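Local coordinates for protein serine protease inhibitor 4, isoform B (Drosophila melanogaster, PDB 4P0F) that probably inhibits serine-type, and perhaps cysteine-type, endopeptidases and is seen here in its cleaved form, at residues A94-V99 with N137-Q142; A45-L50 with L163-A168; R185-H190 with T196-M201; P272-E277 with G375-L380; Q8-R13 with H76-V81. All coordinates share one frame; numbering follows the deposited sequence.

Contact 1 (A94-V99 with N137-Q142); sequences ANKIFV and NNWVEQ
Trp-139 lays its indole against the strand, and three residues of 94-99 meet it in different ways. The aliphatic chain of Lys-96 makes a CH-pi contact: CD sits 3.6 Å from the centroid of the five-membered ring of Trp-139 and 15° off its normal. With CG anti to the backbone N (chi1 -172°) and the chain extended beyond it, Lys-96 runs past the indole while its CB reaches CZ2 of the six-membered ring of Trp-139 at 3.6 Å. Phe-98 supplies the aromatic partner, its edge turned toward the Trp-139 face in an offset T-shaped pair with planes at 75°. The placing is a serpin hallmark: helix 129-143, the family's helix F, lies across the face of sheet A, here nearly antiparallel to strand 91-100. Apolar contact continues at the six-membered ring, where CB of Ala-94 lies 3.8 Å from CZ2 of Trp-139 and the Ala-94 carbonyl comes at the ring edge. The polar component is modest. One water accepts from Lys-96 NZ at 2.7 Å and, weakly, from Trp-139 NE1 at 3.3 Å, linking the ammonium to the indole N-H, while Lys-96 NZ has a second partner in Gln-122 OE1 of strand 120-124.

Contact 2 (A45-L50 with L163-A168); sequences AAMARL and LVLVNA
Leu-165 pushes its forked end against the helix backbone at Met-47 and Ala-48, and the contact is purely one of packing. Branch CD1 does most of the touching: it lies 3.6 Å from the backbone N of Ala-48 and 3.9 Å from the Ala-48 CB. Branch CD2 leans instead on CB of Met-47, 4.1 Å away. The second kind of contact is methyl against carbonyl. The Met-47 chain bends at its last torsion (chi3 -71°), which brings CE to 3.8 Å from the Val-166 O, a van der Waals approach with no hydrogen bond. All four touching residues are buried, and the axes of helix 45-49 and strand 163-168 pass at 8.6 Å. In serpin terms, helix B packs behind sheet A. Strand 161-174 runs between strand 91-100 and strand 328-341, which corresponds to the inserted reactive-centre loop of other cleaved serpins. Met-47 also touches Leu-113 of helix 107-115. Val-166 points away from helix 38-49 and touches Trp-139 and Val-140 of helix 129-143.

Contact 3 (R185-H190 with T196-M201); sequences RPDTFH and TVQVPM
Phe-189 and Val-197 close the last hydrogen-bonded pair of an antiparallel beta hairpin, formed by strand 185-189 and the start of strand 197-213 at the sheet C end of the serpin. Six backbone bonds tie the strands, the shortest from Phe-189 N to Val-197 O at 2.7 Å. The well-packed face carries Phe-189, Val-197, Val-199 and Met-201. CB of Phe-189 rests on CG2 of Val-197 at 3.8 Å, and its ring, leading away from the hairpin, meets the Met-201 CE at its edge and Leu-380 beyond. Asp-187 starts on this face, CB packing on Met-201 CG, while OD1 reaches a water on the other side. The face of Thr-188 and Gln-198 is polar and wetter. Gln-198 bends at chi2 (-62°) back over the neighbouring strand, where NE2 donates to Thr-188 OG1 at 2.9 Å, close to the amide plane. That water gives hydrogens to Gln-198 OE1 and Asp-187 OD1 and accepts from Thr-188 OG1 at 3.3 Å. A valine in place of Thr-188 would probably leave Gln-198 NE2 without its acceptor and the water without the hydroxyl, the amide then less firmly held. Toward the turn one pair is tight, Thr-188 CG2 standing 3.5 Å from Thr-196 CB.

Contact 4 (P272-E277 with G375-L380); sequences PRFKAE and GSVVRL
Phe-274 and Val-377 approach from opposite directions, joining strand 263-281, which hydrogen-bonds to strand 311-324 in serpin sheet A, to the end of strand 370-377 in sheet B and the loop that follows it, which carries Leu-380. The meeting is methyl over ring: CG2 of Val-377 stands 3.8 Å from the Phe-274 centroid, 21° off the normal and nearest to CE2 of Phe-274 at 3.6 Å. The ring is brought there by a first torsion of 77°, which sets CG between the backbone N and the carbonyl carbon. Val-377 in turn points CG2 across because that branch is anti to its own carbonyl carbon. An alanine at Phe-274 would probably open a gap beneath the Val-377 methyl, leaving it without its aromatic partner. Phe-360 of strand 360-366 touches Pro-272, Phe-274 and Val-377, and so belongs to the same cluster. Leu-380 crosses Pro-272 at about a right angle, and its two branches divide the work: CD1 touches CB of Pro-272 at 3.8 Å, while CD2 lies 4.1 Å from the Phe-274 CB.

Contact 5 (Q8-R13 with H76-V81); sequences QEFARR and HSFHQV
The Phe-10 ring meets Phe-78 with its edge and Val-81 with one of its faces, and so uses both kinds of aromatic surface. Its CE2-CZ rim stands over the Phe-78 face, with CE2 of Phe-10 3.6 Å above the centre of that ring. The planes are at 87° and the centroids 4.9 Å apart, a clear T-shaped pair. Across a face of Phe-10, CG2 of Val-81 makes a CH-pi contact 4.0 Å from the centroid and 18° off the normal. Obliquely to the ring, the Ser-77 O lies 3.8 Å from CD2 of Phe-10. The Ser-77 hydroxyl also stands near the ring, but its hydrogen bond goes to Ile-74 O within its own helix. Phe-10 can reach this far because CG is anti to the backbone N (chi1 -177°), which sends the ring out from helix 6-28, serpin helix A, toward helix 71-84, helix D. Segments 8-13 and 76-81 run nearly perpendicular, their axes 10.6 Å apart, and Phe-10 carries most of the contact. Phe-78 also touches Gln-42, Thr-43 and Ala-46 of helix 38-49 (helix B), and its ring meets that of Phe-117. No hydrogen bond crosses between the segments; the fit therefore rests on ring shape and on the weak attraction of an aromatic C-H rim for a pi face, which favours the perpendicular setting of the two phenylalanines.

How the contacts relate
The five contacts fall into two groups on an elongated serpin body. Contacts 1 and 2, with centres 11 Å apart, share neighbouring strands 91-100 and 161-174 of sheet A, one adding the helix in front and the other a helix behind; Asn-95 OD1 and Asn-167 ND2 join them. The centre of contact 5 is 16 Å from that of contact 2, and Ala-46 touches Phe-78 between them. Contacts 3 and 4, centres 12 Å apart, share the pairing of strands 197-213 and 263-281; contact 3 is centred about 41 Å from contact 2. Along the chain contacts 2 and 5 interlock, contact 1 falls within contact 2's span, and contacts 3 and 4 follow. Strand 161-174 borders strand 328-341, consistent with the loop-inserted, cleaved form.

Contact 1 (A94-V99 with N137-Q142)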
# COMPACT_ATOMS: atom_id res chain seq x y z
N ALA A 94 -8.30 8.85 -1.72
CA ALA A 94 -8.67 10.08 -1.02
C ALA A 94 -7.61 10.53 -0.05
O ALA A 94 -7.07 9.73 0.72
CB ALA A 94 -9.98 9.89 -0.30
N ASN A 95 -7.35 11.84 -0.06
CA ASN A 95 -6.41 12.46 0.84
C ASN A 95 -7.10 13.47 1.72
O ASN A 95 -8.01 14.17 1.28
CB ASN A 95 -5.29 13.14 0.05
CG ASN A 95 -4.43 12.15 -0.71
OD1 ASN A 95 -4.01 11.14 -0.15
ND2 ASN A 95 -4.18 12.43 -1.97
N LYS A 96 -6.66 13.55 2.97
CA LYS A 96 -7.17 14.57 3.87
C LYS A 96 -6.14 14.92 4.93
O LYS A 96 -5.41 14.05 5.39
CB LYS A 96 -8.47 14.10 4.54
CG LYS A 96 -9.19 15.18 5.36
CD LYS A 96 -10.66 14.87 5.53
CE LYS A 96 -11.40 15.99 6.23
NZ LYS A 96 -12.88 15.75 6.25
N ILE A 97 -6.12 16.19 5.32
CA ILE A 97 -5.26 16.62 6.41
C ILE A 97 -6.14 17.13 7.55
O ILE A 97 -7.15 17.80 7.33
CB ILE A 97 -4.27 17.72 5.96
CG1 ILE A 97 -3.30 18.05 7.10
CG2 ILE A 97 -4.99 18.98 5.48
CD1 ILE A 97 -2.10 18.92 6.67
N PHE A 98 -5.76 16.76 8.77
CA PHE A 98 -6.48 17.15 9.97
C PHE A 98 -5.54 18.01 10.80
O PHE A 98 -4.46 17.56 11.17
CB PHE A 98 -6.96 15.94 10.74
CG PHE A 98 -7.83 15.00 9.93
CD1 PHE A 98 -7.27 14.00 9.16
CD2 PHE A 98 -9.21 15.13 9.96
CE1 PHE A 98 -8.06 13.15 8.43
CE2 PHE A 98 -10.02 14.27 9.23
CZ PHE A 98 -9.44 13.28 8.46
N VAL A 99 -5.96 19.24 11.09
CA VAL A 99 -5.06 20.27 11.64
C VAL A 99 -5.53 20.75 13.01
O VAL A 99 -6.71 21.02 13.21
CB VAL A 99 -4.96 21.48 10.68
CG1 VAL A 99 -3.91 22.50 11.17
CG2 VAL A 99 -4.64 21.00 9.27
N ASN A 137 -10.71 8.54 12.14
CA ASN A 137 -10.93 7.12 11.87
C ASN A 137 -12.28 6.89 11.21
O ASN A 137 -12.42 5.97 10.38
CB ASN A 137 -10.80 6.33 13.16
CG ASN A 137 -9.37 6.31 13.67
OD1 ASN A 137 -8.43 6.53 12.90
ND2 ASN A 137 -9.19 6.07 14.96
N ASN A 138 -13.26 7.72 11.53
CA ASN A 138 -14.55 7.63 10.86
C ASN A 138 -14.44 8.03 9.39
O ASN A 138 -15.08 7.42 8.53
CB ASN A 138 -15.58 8.50 11.58
CG ASN A 138 -15.99 7.92 12.92
OD1 ASN A 138 -15.74 6.75 13.21
ND2 ASN A 138 -16.65 8.74 13.75
N TRP A 139 -13.61 9.02 9.10
CA TRP A 139 -13.39 9.45 7.73
C TRP A 139 -12.72 8.30 6.96
O TRP A 139 -13.15 7.95 5.86
CB TRP A 139 -12.53 10.72 7.67
CG TRP A 139 -12.26 11.19 6.27
CD1 TRP A 139 -13.07 11.96 5.50
CD2 TRP A 139 -11.11 10.88 5.46
NE1 TRP A 139 -12.50 12.16 4.26
CE2 TRP A 139 -11.30 11.50 4.21
CE3 TRP A 139 -9.95 10.13 5.67
CZ2 TRP A 139 -10.37 11.41 3.18
CZ3 TRP A 139 -9.02 10.03 4.64
CH2 TRP A 139 -9.24 10.66 3.41
N VAL A 140 -11.70 7.70 7.56
CA VAL A 140 -11.03 6.55 6.94
C VAL A 140 -12.00 5.39 6.67
O VAL A 140 -11.97 4.81 5.60
CB VAL A 140 -9.85 6.05 7.79
CG1 VAL A 140 -9.29 4.73 7.23
CG2 VAL A 140 -8.74 7.11 7.84
N GLU A 141 -12.85 5.05 7.63
CA GLU A 141 -13.85 4.02 7.39
C GLU A 141 -14.74 4.36 6.20
O GLU A 141 -15.05 3.49 5.38
CB GLU A 141 -14.73 3.79 8.62
CG GLU A 141 -14.02 3.09 9.76
CD GLU A 141 -14.97 2.32 10.66
OE1 GLU A 141 -15.96 1.76 10.14
OE2 GLU A 141 -14.72 2.27 11.88
N GLN A 142 -15.14 5.62 6.11
CA GLN A 142 -16.05 6.03 5.04
C GLN A 142 -15.37 5.97 3.67
O GLN A 142 -16.04 5.79 2.65
CB GLN A 142 -16.59 7.44 5.32
CG GLN A 142 -17.56 7.48 6.50
CD GLN A 142 -18.80 6.62 6.28
OE1 GLN A 142 -19.25 6.41 5.15
NE2 GLN A 142 -19.34 6.08 7.37
O HOH W 1 -13.96 15.08 3.83

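Contact 2 (A45-L50 with L163-A168)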
# COMPACT_ATOMS: atom_id res chain seq x y z
N ALA A 45 3.48 10.15 2.50
CA ALA A 45 4.80 10.67 2.82
C ALA A 45 5.21 11.82 1.90
O ALA A 45 5.91 12.75 2.34
CB ALA A 45 5.83 9.56 2.77
N ALA A 46 4.78 11.78 0.64
CA ALA A 46 5.05 12.87 -0.28
C ALA A 46 4.31 14.14 0.14
O ALA A 46 4.83 15.24 -0.00
CB ALA A 46 4.67 12.49 -1.71
N MET A 47 3.10 13.99 0.66
CA MET A 47 2.37 15.13 1.20
C MET A 47 3.15 15.76 2.33
O MET A 47 3.24 16.99 2.43
CB MET A 47 0.96 14.72 1.67
CG MET A 47 -0.01 14.46 0.51
SD MET A 47 -1.73 14.28 1.01
CE MET A 47 -1.66 12.71 1.83
N ALA A 48 3.71 14.93 3.21
CA ALA A 48 4.50 15.47 4.31
C ALA A 48 5.73 16.17 3.77
O ALA A 48 6.11 17.23 4.27
CB ALA A 48 4.89 14.37 5.28
N ARG A 49 6.33 15.62 2.72
CA ARG A 49 7.53 16.24 2.15
C ARG A 49 7.29 17.68 1.67
O ARG A 49 8.20 18.51 1.70
CB ARG A 49 8.08 15.39 0.99
CG ARG A 49 9.36 15.95 0.38
CD ARG A 49 9.07 16.83 -0.82
NE ARG A 49 10.28 17.47 -1.35
CZ ARG A 49 10.69 18.70 -1.06
NH1 ARG A 49 10.03 19.48 -0.20
NH2 ARG A 49 11.79 19.16 -1.64
N LEU A 50 6.06 17.98 1.24
CA LEU A 50 5.73 19.33 0.78
C LEU A 50 5.97 20.38 1.86
O LEU A 50 6.20 21.55 1.55
CB LEU A 50 4.28 19.43 0.33
CG LEU A 50 3.81 18.51 -0.80
CD1 LEU A 50 2.36 18.85 -1.10
CD2 LEU A 50 4.69 18.66 -2.03
N LEU A 163 -0.72 18.14 13.22
CA LEU A 163 -1.55 17.69 12.12
C LEU A 163 -1.38 16.22 11.86
O LEU A 163 -0.40 15.61 12.27
CB LEU A 163 -1.24 18.49 10.85
CG LEU A 163 0.20 18.48 10.38
CD1 LEU A 163 0.45 17.36 9.37
CD2 LEU A 163 0.53 19.82 9.78
N VAL A 164 -2.39 15.65 11.21
CA VAL A 164 -2.34 14.27 10.75
C VAL A 164 -2.67 14.26 9.28
O VAL A 164 -3.72 14.77 8.88
CB VAL A 164 -3.31 13.35 11.51
CG1 VAL A 164 -3.26 11.92 10.95
CG2 VAL A 164 -2.98 13.34 12.98
N LEU A 165 -1.77 13.71 8.48
CA LEU A 165 -1.96 13.54 7.05
C LEU A 165 -2.44 12.13 6.80
O LEU A 165 -1.85 11.20 7.33
CB LEU A 165 -0.66 13.80 6.29
CG LEU A 165 -0.30 15.26 6.07
CD1 LEU A 165 1.15 15.40 5.67
CD2 LEU A 165 -1.19 15.85 4.98
N VAL A 166 -3.49 11.99 6.00
CA VAL A 166 -4.05 10.67 5.73
C VAL A 166 -4.29 10.45 4.25
O VAL A 166 -4.80 11.31 3.55
CB VAL A 166 -5.37 10.43 6.49
CG1 VAL A 166 -5.80 8.99 6.34
CG2 VAL A 166 -5.19 10.77 7.96
N ASN A 167 -3.88 9.27 3.79
CA ASN A 167 -4.29 8.75 2.50
C ASN A 167 -5.08 7.48 2.70
O ASN A 167 -4.67 6.63 3.47
CB ASN A 167 -3.10 8.44 1.60
CG ASN A 167 -3.51 7.71 0.35
OD1 ASN A 167 -3.56 6.46 0.31
ND2 ASN A 167 -3.86 8.47 -0.68
N ALA A 168 -6.20 7.35 1.99
CA ALA A 168 -6.98 6.12 2.00
C ALA A 168 -7.18 5.64 0.57
O ALA A 168 -7.27 6.45 -0.34
CB ALA A 168 -8.32 6.33 2.69

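Contact 3 (R185-H190 with T196-M201)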
# COMPACT_ATOMS: atom_id res chain seq x y z
N ARG A 185 -13.09 -26.31 -4.00
CA ARG A 185 -12.96 -27.49 -3.15
C ARG A 185 -11.87 -27.28 -2.12
O ARG A 185 -10.89 -26.59 -2.40
CB ARG A 185 -12.63 -28.74 -3.97
CG ARG A 185 -13.66 -29.14 -5.01
CD ARG A 185 -14.84 -29.83 -4.38
NE ARG A 185 -15.79 -30.31 -5.39
CZ ARG A 185 -16.71 -29.53 -5.97
NH1 ARG A 185 -16.81 -28.26 -5.62
NH2 ARG A 185 -17.53 -30.03 -6.88
N PRO A 186 -12.02 -27.88 -0.93
CA PRO A 186 -10.89 -27.90 -0.00
C PRO A 186 -9.74 -28.70 -0.59
O PRO A 186 -9.94 -29.80 -1.10
CB PRO A 186 -11.47 -28.58 1.24
CG PRO A 186 -12.60 -29.40 0.74
CD PRO A 186 -13.17 -28.66 -0.43
N ASP A 187 -8.54 -28.15 -0.54
CA ASP A 187 -7.37 -28.87 -1.01
C ASP A 187 -6.16 -28.40 -0.25
O ASP A 187 -6.21 -27.42 0.50
CB ASP A 187 -7.15 -28.69 -2.51
CG ASP A 187 -6.63 -29.96 -3.17
OD1 ASP A 187 -5.96 -30.77 -2.50
OD2 ASP A 187 -6.90 -30.16 -4.38
N THR A 188 -5.06 -29.11 -0.45
CA THR A 188 -3.88 -28.96 0.37
C THR A 188 -3.13 -27.67 0.07
O THR A 188 -2.91 -27.32 -1.08
CB THR A 188 -2.94 -30.16 0.16
OG1 THR A 188 -3.68 -31.37 0.35
CG2 THR A 188 -1.78 -30.12 1.13
N PHE A 189 -2.78 -26.96 1.14
CA PHE A 189 -1.84 -25.85 1.06
C PHE A 189 -0.60 -26.28 1.83
O PHE A 189 -0.68 -26.69 2.99
CB PHE A 189 -2.43 -24.56 1.64
CG PHE A 189 -1.56 -23.35 1.43
CD1 PHE A 189 -1.67 -22.59 0.28
CD2 PHE A 189 -0.62 -22.99 2.38
CE1 PHE A 189 -0.86 -21.48 0.08
CE2 PHE A 189 0.19 -21.88 2.19
CZ PHE A 189 0.07 -21.13 1.04
N HIS A 190 0.55 -26.22 1.16
CA HIS A 190 1.79 -26.69 1.75
C HIS A 190 2.49 -25.52 2.44
O HIS A 190 2.85 -24.54 1.80
CB HIS A 190 2.70 -27.31 0.69
CG HIS A 190 2.08 -28.46 -0.04
ND1 HIS A 190 1.22 -28.29 -1.10
CD2 HIS A 190 2.19 -29.79 0.14
CE1 HIS A 190 0.82 -29.47 -1.54
NE2 HIS A 190 1.40 -30.40 -0.81
N THR A 196 0.98 -29.31 6.32
CA THR A 196 -0.02 -28.91 5.33
C THR A 196 -1.36 -28.61 5.99
O THR A 196 -1.61 -29.01 7.13
CB THR A 196 -0.24 -30.01 4.27
OG1 THR A 196 -0.92 -31.12 4.87
CG2 THR A 196 1.08 -30.46 3.69
N VAL A 197 -2.23 -27.93 5.26
CA VAL A 197 -3.58 -27.64 5.71
C VAL A 197 -4.53 -27.73 4.53
O VAL A 197 -4.11 -27.59 3.39
CB VAL A 197 -3.68 -26.24 6.34
CG1 VAL A 197 -2.90 -26.19 7.65
CG2 VAL A 197 -3.18 -25.20 5.36
N GLN A 198 -5.81 -28.00 4.80
CA GLN A 198 -6.84 -27.95 3.77
C GLN A 198 -7.51 -26.58 3.77
O GLN A 198 -8.00 -26.12 4.81
CB GLN A 198 -7.88 -29.04 3.99
CG GLN A 198 -7.31 -30.45 4.00
CD GLN A 198 -6.66 -30.81 2.69
OE1 GLN A 198 -7.31 -30.81 1.64
NE2 GLN A 198 -5.37 -31.12 2.73
N VAL A 199 -7.52 -25.93 2.62
CA VAL A 199 -8.17 -24.63 2.45
C VAL A 199 -8.98 -24.60 1.15
O VAL A 199 -8.69 -25.35 0.22
CB VAL A 199 -7.15 -23.48 2.44
CG1 VAL A 199 -6.35 -23.49 3.74
CG2 VAL A 199 -6.22 -23.59 1.24
N PRO A 200 -9.99 -23.72 1.07
CA PRO A 200 -10.76 -23.62 -0.17
C PRO A 200 -9.92 -23.17 -1.35
O PRO A 200 -9.28 -22.11 -1.29
CB PRO A 200 -11.82 -22.57 0.16
CG PRO A 200 -11.23 -21.77 1.28
CD PRO A 200 -10.44 -22.75 2.08
N MET A 201 -9.89 -24.00 -2.39
CA MET A 201 -9.15 -23.72 -3.62
C MET A 201 -10.10 -23.52 -4.78
O MET A 201 -10.89 -24.41 -5.11
CB MET A 201 -8.19 -24.87 -3.95
CG MET A 201 -7.06 -25.00 -2.99
SD MET A 201 -5.86 -23.68 -3.24
CE MET A 201 -4.56 -24.26 -2.15
O HOH W 2 -6.59 -32.76 -0.29

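Contact 4 (P272-E277 with G375-L380)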
# COMPACT_ATOMS: atom_id res chain seq x y z
N PRO A 272 -6.15 -20.06 -3.79
CA PRO A 272 -6.94 -20.08 -2.55
C PRO A 272 -7.92 -18.92 -2.47
O PRO A 272 -7.62 -17.82 -2.94
CB PRO A 272 -5.88 -19.95 -1.44
CG PRO A 272 -4.56 -20.20 -2.10
CD PRO A 272 -4.72 -19.81 -3.54
N ARG A 273 -9.08 -19.19 -1.89
CA ARG A 273 -10.01 -18.16 -1.49
C ARG A 273 -9.52 -17.66 -0.13
O ARG A 273 -9.67 -18.36 0.88
CB ARG A 273 -11.44 -18.71 -1.42
CG ARG A 273 -12.54 -17.68 -1.16
CD ARG A 273 -13.95 -18.31 -1.25
NE ARG A 273 -14.19 -19.25 -0.16
CZ ARG A 273 -14.93 -20.35 -0.25
NH1 ARG A 273 -15.51 -20.72 -1.39
NH2 ARG A 273 -15.08 -21.10 0.83
N PHE A 274 -8.92 -16.48 -0.09
CA PHE A 274 -8.24 -16.04 1.13
C PHE A 274 -8.49 -14.58 1.44
O PHE A 274 -8.94 -13.80 0.60
CB PHE A 274 -6.73 -16.30 1.02
CG PHE A 274 -5.98 -15.32 0.15
CD1 PHE A 274 -5.85 -15.52 -1.22
CD2 PHE A 274 -5.36 -14.21 0.71
CE1 PHE A 274 -5.14 -14.63 -2.01
CE2 PHE A 274 -4.66 -13.30 -0.08
CZ PHE A 274 -4.55 -13.51 -1.44
N LYS A 275 -8.21 -14.22 2.69
CA LYS A 275 -8.25 -12.82 3.09
C LYS A 275 -7.06 -12.57 4.00
O LYS A 275 -6.51 -13.50 4.59
CB LYS A 275 -9.57 -12.49 3.78
CG LYS A 275 -9.71 -12.99 5.20
CD LYS A 275 -11.07 -12.59 5.77
CE LYS A 275 -11.26 -13.12 7.18
NZ LYS A 275 -12.67 -12.98 7.65
N ALA A 276 -6.63 -11.32 4.07
CA ALA A 276 -5.53 -10.96 4.95
C ALA A 276 -5.73 -9.54 5.45
O ALA A 276 -6.32 -8.71 4.77
CB ALA A 276 -4.20 -11.10 4.22
N GLU A 277 -5.27 -9.28 6.67
CA GLU A 277 -5.29 -7.95 7.26
C GLU A 277 -3.94 -7.72 7.89
O GLU A 277 -3.37 -8.64 8.49
CB GLU A 277 -6.39 -7.82 8.31
CG GLU A 277 -7.67 -8.56 7.97
CD GLU A 277 -8.80 -8.25 8.95
OE1 GLU A 277 -8.72 -7.21 9.63
OE2 GLU A 277 -9.75 -9.06 9.02
N GLY A 375 1.52 -7.95 -1.52
CA GLY A 375 1.43 -8.82 -0.38
C GLY A 375 2.02 -10.20 -0.55
O GLY A 375 2.54 -10.54 -1.62
N SER A 376 1.94 -10.96 0.53
CA SER A 376 2.41 -12.33 0.62
C SER A 376 1.34 -13.22 1.22
O SER A 376 0.63 -12.81 2.13
CB SER A 376 3.64 -12.43 1.51
OG SER A 376 4.78 -11.88 0.91
N VAL A 377 1.26 -14.45 0.73
CA VAL A 377 0.51 -15.50 1.42
C VAL A 377 1.53 -16.52 1.88
O VAL A 377 2.13 -17.21 1.06
CB VAL A 377 -0.55 -16.15 0.52
CG1 VAL A 377 -1.26 -17.27 1.28
CG2 VAL A 377 -1.56 -15.11 0.06
N VAL A 378 1.71 -16.61 3.19
CA VAL A 378 2.73 -17.49 3.75
C VAL A 378 2.12 -18.61 4.58
O VAL A 378 2.60 -19.73 4.56
CB VAL A 378 3.71 -16.68 4.63
CG1 VAL A 378 4.76 -17.59 5.26
CG2 VAL A 378 4.38 -15.59 3.80
N ARG A 379 1.06 -18.28 5.30
CA ARG A 379 0.39 -19.24 6.16
C ARG A 379 -1.10 -19.14 5.94
O ARG A 379 -1.65 -18.05 5.99
CB ARG A 379 0.72 -19.00 7.63
CG ARG A 379 2.19 -19.13 7.99
CD ARG A 379 2.42 -18.88 9.47
NE ARG A 379 3.84 -18.90 9.81
CZ ARG A 379 4.31 -18.83 11.05
NH1 ARG A 379 3.48 -18.75 12.08
NH2 ARG A 379 5.62 -18.85 11.26
N LEU A 380 -1.76 -20.27 5.71
CA LEU A 380 -3.21 -20.28 5.65
C LEU A 380 -3.74 -21.36 6.57
O LEU A 380 -3.07 -22.35 6.82
CB LEU A 380 -3.70 -20.53 4.22
CG LEU A 380 -3.44 -19.42 3.21
CD1 LEU A 380 -3.88 -19.88 1.83
CD2 LEU A 380 -4.16 -18.14 3.60

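Contact 5 (Q8-R13 with H76-V81)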
# COMPACT_ATOMS: atom_id res chain seq x y z
N GLN A 8 5.47 6.80 -16.75
CA GLN A 8 6.26 5.58 -16.64
C GLN A 8 7.26 5.70 -15.50
O GLN A 8 7.46 4.76 -14.75
CB GLN A 8 7.00 5.28 -17.95
CG GLN A 8 6.11 4.96 -19.13
CD GLN A 8 6.90 4.49 -20.34
OE1 GLN A 8 7.19 5.27 -21.25
NE2 GLN A 8 7.26 3.21 -20.35
N GLU A 9 7.88 6.87 -15.36
CA GLU A 9 8.85 7.06 -14.29
C GLU A 9 8.19 6.92 -12.93
O GLU A 9 8.75 6.31 -12.03
CB GLU A 9 9.52 8.43 -14.38
CG GLU A 9 10.50 8.69 -13.24
CD GLU A 9 11.01 10.10 -13.21
OE1 GLU A 9 11.60 10.54 -14.22
OE2 GLU A 9 10.82 10.78 -12.17
N PHE A 10 7.02 7.52 -12.77
CA PHE A 10 6.32 7.48 -11.49
C PHE A 10 6.09 6.02 -11.11
O PHE A 10 6.32 5.62 -9.97
CB PHE A 10 5.00 8.24 -11.55
CG PHE A 10 4.27 8.28 -10.23
CD1 PHE A 10 3.47 7.23 -9.84
CD2 PHE A 10 4.39 9.37 -9.39
CE1 PHE A 10 2.81 7.24 -8.62
CE2 PHE A 10 3.72 9.39 -8.18
CZ PHE A 10 2.94 8.33 -7.79
N ALA A 11 5.62 5.23 -12.06
CA ALA A 11 5.34 3.82 -11.80
C ALA A 11 6.61 3.07 -11.44
O ALA A 11 6.63 2.29 -10.48
CB ALA A 11 4.66 3.19 -12.99
N ARG A 12 7.68 3.30 -12.20
CA ARG A 12 8.97 2.66 -11.94
C ARG A 12 9.48 2.96 -10.54
O ARG A 12 9.93 2.07 -9.83
CB ARG A 12 10.02 3.10 -12.96
CG ARG A 12 9.90 2.48 -14.31
CD ARG A 12 11.25 2.61 -15.03
NE ARG A 12 11.61 4.01 -15.21
CZ ARG A 12 11.19 4.76 -16.22
NH1 ARG A 12 10.39 4.25 -17.14
NH2 ARG A 12 11.57 6.03 -16.31
N ARG A 13 9.42 4.23 -10.14
CA ARG A 13 9.96 4.61 -8.85
C ARG A 13 9.11 4.06 -7.71
O ARG A 13 9.65 3.63 -6.70
CB ARG A 13 10.08 6.14 -8.78
CG ARG A 13 11.09 6.60 -9.81
CD ARG A 13 11.57 7.99 -9.62
NE ARG A 13 12.65 8.29 -10.55
CZ ARG A 13 13.33 9.43 -10.52
NH1 ARG A 13 13.05 10.34 -9.61
NH2 ARG A 13 14.30 9.65 -11.40
N HIS A 76 2.75 17.77 -8.74
CA HIS A 76 2.14 17.54 -10.03
C HIS A 76 2.22 16.07 -10.45
O HIS A 76 1.32 15.56 -11.11
CB HIS A 76 2.78 18.42 -11.10
CG HIS A 76 2.03 18.42 -12.39
ND1 HIS A 76 0.74 18.90 -12.50
CD2 HIS A 76 2.38 17.98 -13.62
CE1 HIS A 76 0.33 18.76 -13.75
NE2 HIS A 76 1.30 18.21 -14.45
N SER A 77 3.30 15.39 -10.07
CA SER A 77 3.48 14.00 -10.49
C SER A 77 2.42 13.12 -9.84
O SER A 77 1.95 12.15 -10.45
CB SER A 77 4.89 13.50 -10.17
OG SER A 77 5.09 13.27 -8.78
N PHE A 78 2.02 13.45 -8.61
CA PHE A 78 0.97 12.71 -7.93
C PHE A 78 -0.40 13.10 -8.46
O PHE A 78 -1.29 12.26 -8.55
CB PHE A 78 1.04 12.94 -6.41
CG PHE A 78 2.11 12.12 -5.74
CD1 PHE A 78 3.42 12.57 -5.72
CD2 PHE A 78 1.82 10.89 -5.20
CE1 PHE A 78 4.41 11.81 -5.14
CE2 PHE A 78 2.81 10.13 -4.61
CZ PHE A 78 4.11 10.59 -4.58
N HIS A 79 -0.57 14.37 -8.83
CA HIS A 79 -1.86 14.81 -9.36
C HIS A 79 -2.23 14.03 -10.61
O HIS A 79 -3.39 13.66 -10.80
CB HIS A 79 -1.84 16.29 -9.72
CG HIS A 79 -3.13 16.76 -10.32
ND1 HIS A 79 -4.27 16.95 -9.58
CD2 HIS A 79 -3.46 17.05 -11.60
CE1 HIS A 79 -5.25 17.35 -10.37
NE2 HIS A 79 -4.78 17.42 -11.60
N GLN A 80 -1.24 13.81 -11.46
CA GLN A 80 -1.46 13.10 -12.72
C GLN A 80 -2.12 11.75 -12.47
O GLN A 80 -3.05 11.36 -13.18
CB GLN A 80 -0.13 12.91 -13.47
CG GLN A 80 0.40 14.18 -14.11
CD GLN A 80 1.68 13.95 -14.90
OE1 GLN A 80 2.66 13.42 -14.37
NE2 GLN A 80 1.68 14.35 -16.17
N VAL A 81 -1.67 11.04 -11.44
CA VAL A 81 -2.24 9.73 -11.13
C VAL A 81 -3.58 9.83 -10.43
O VAL A 81 -4.54 9.17 -10.80
CB VAL A 81 -1.29 8.92 -10.22
CG1 VAL A 81 -1.88 7.54 -9.93
CG2 VAL A 81 0.08 8.80 -10.85